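Local coordinates for protein oligogalacturonate lyase (Vibrio parahaemolyticus RIMD 2210633, PDB 3C5M) that probably cleaves oligogalacturonides, short pectin fragments, as a manganese-binding lyase built on a seven-bladed beta-propeller, at residues Y39-C42 against F43-G47. Sequence-based numbering, arbitrary orientation.
Sequences YQKC and FTQDG
Lys41 runs its fully stretched side chain alongside the backbone of Phe43 and ends next to the amide of Gln45. CG stands anti to the backbone N (chi1 178°), which sends the chain forward along the loop, and CE comes to 3.1 Å from Phe43 O. Gln45 reaches back from the other end with a chain bent at chi2 (-51°), and the two side chains cross at about a right angle. Lys41 NZ and Gln45 NE2 lie 3.5 Å apart, but both are donors and no bond joins them; the ammonium group instead forms a salt bridge with Glu92, whose OE2 also accepts a hydrogen bond from the backbone N of Gln45. One carboxylate thus ties the lysine tip to the second residue of the following turn. Cys42 and Phe43 make a second, apolar contact. Cys42 SG, held between its own backbone N and carbonyl carbon (chi1 59°), lies 3.9 Å from Phe43 CD2 and 4.8 Å from the ring centroid, an oblique sulfur-aromatic approach between adjacent residues. After Phe43 in the chain, Thr44 to Gly47 form a type I beta turn, closed by Gly47 N to Thr44 O at 2.7 Å. Thr44 OG1 and Asp46 OD1 add a 2.8 Å hydrogen bond inside it, with the hydroxyl above the carboxylate plane; Thr44 OG1 also accepts from Lys49 N and Asp46 OD1 from Lys48 N, linking the turn to the start of strand 49-54. Residues 39-47 lie in the loop that joins strands 33-34 and 49-54 of one propeller sheet: Lys41 packs on strand 87-88 of the next sheet, while Cys42 and Phe43 rest on Leu366 of strand 364-369 in another.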
loop_
_atom_site.group_PDB
_atom_site.type_symbol
_atom_site.label_atom_id
_atom_site.label_comp_id
_atom_site.label_asym_id
_atom_site.label_seq_id
_atom_site.Cartn_x
_atom_site.Cartn_y
_atom_site.Cartn_z
ATOM N N TYR A 39 1.061 -2.436 -1.192
ATOM C CA TYR A 39 2.431 -2.425 -1.690
ATOM C C TYR A 39 3.452 -2.883 -0.647
ATOM O O TYR A 39 4.592 -3.164 -0.976
ATOM C CB TYR A 39 2.790 -1.041 -2.259
ATOM C CG TYR A 39 2.569 0.111 -1.321
ATOM C CD1 TYR A 39 1.336 0.773 -1.258
ATOM C CD2 TYR A 39 3.609 0.568 -0.522
ATOM C CE1 TYR A 39 1.154 1.881 -0.413
ATOM C CE2 TYR A 39 3.445 1.660 0.317
ATOM C CZ TYR A 39 2.221 2.317 0.372
ATOM O OH TYR A 39 2.084 3.400 1.216
ATOM N N GLN A 40 3.018 -2.984 0.602
ATOM C CA GLN A 40 3.877 -3.417 1.693
ATOM C C GLN A 40 3.842 -4.931 1.824
ATOM O O GLN A 40 2.787 -5.551 1.659
ATOM C CB GLN A 40 3.412 -2.784 2.995
ATOM C CG GLN A 40 3.489 -1.273 2.957
ATOM C CD GLN A 40 4.918 -0.793 3.007
ATOM O OE1 GLN A 40 5.355 -0.240 4.008
ATOM N NE2 GLN A 40 5.663 -1.018 1.933
ATOM N N LYS A 41 4.993 -5.527 2.112
ATOM C CA LYS A 41 5.079 -6.975 2.250
ATOM C C LYS A 41 4.363 -7.473 3.501
ATOM O O LYS A 41 4.634 -7.003 4.605
ATOM C CB LYS A 41 6.543 -7.410 2.308
ATOM C CG LYS A 41 6.730 -8.893 2.510
ATOM C CD LYS A 41 8.197 -9.280 2.619
ATOM C CE LYS A 41 8.327 -10.804 2.776
ATOM N NZ LYS A 41 9.720 -11.322 2.726
ATOM N N CYS A 42 3.468 -8.438 3.339
ATOM C CA CYS A 42 2.745 -8.995 4.484
ATOM C C CYS A 42 2.746 -10.521 4.470
ATOM O O CYS A 42 2.270 -11.161 5.408
ATOM C CB CYS A 42 1.304 -8.477 4.516
ATOM S SG CYS A 42 0.317 -8.845 3.048
ATOM N N PHE A 43 3.305 -11.088 3.408
ATOM C CA PHE A 43 3.377 -12.536 3.222
ATOM C C PHE A 43 4.815 -12.983 3.214
ATOM O O PHE A 43 5.661 -12.290 2.657
ATOM C CB PHE A 43 2.774 -12.922 1.866
ATOM C CG PHE A 43 1.319 -13.222 1.910
ATOM C CD1 PHE A 43 0.874 -14.406 2.470
ATOM C CD2 PHE A 43 0.394 -12.326 1.402
ATOM C CE1 PHE A 43 -0.475 -14.704 2.530
ATOM C CE2 PHE A 43 -0.964 -12.611 1.455
ATOM C CZ PHE A 43 -1.398 -13.806 2.023
ATOM N N THR A 44 5.103 -14.132 3.816
ATOM C CA THR A 44 6.473 -14.652 3.783
ATOM C C THR A 44 6.597 -15.404 2.464
ATOM O O THR A 44 5.597 -15.866 1.931
ATOM C CB THR A 44 6.743 -15.620 4.919
ATOM O OG1 THR A 44 5.659 -16.545 5.010
ATOM C CG2 THR A 44 6.894 -14.882 6.213
ATOM N N GLN A 45 7.806 -15.531 1.931
ATOM C CA GLN A 45 8.004 -16.202 0.644
ATOM C C GLN A 45 7.325 -17.543 0.500
ATOM O O GLN A 45 6.785 -17.842 -0.553
ATOM C CB GLN A 45 9.497 -16.363 0.361
ATOM C CG GLN A 45 10.232 -15.046 0.236
ATOM C CD GLN A 45 9.549 -14.102 -0.751
ATOM O OE1 GLN A 45 9.484 -14.378 -1.951
ATOM N NE2 GLN A 45 9.029 -12.985 -0.242
ATOM N N ASP A 46 7.365 -18.354 1.553
ATOM C CA ASP A 46 6.742 -19.673 1.518
ATOM C C ASP A 46 5.218 -19.585 1.498
ATOM O O ASP A 46 4.548 -20.567 1.215
ATOM C CB ASP A 46 7.208 -20.517 2.717
ATOM C CG ASP A 46 7.062 -19.792 4.044
ATOM O OD1 ASP A 46 5.994 -19.179 4.284
ATOM O OD2 ASP A 46 8.007 -19.845 4.859
ATOM N N GLY A 47 4.678 -18.407 1.794
ATOM C CA GLY A 47 3.238 -18.219 1.808
ATOM C C GLY A 47 2.550 -18.897 2.982
ATOM O O GLY A 47 1.382 -19.271 2.883
#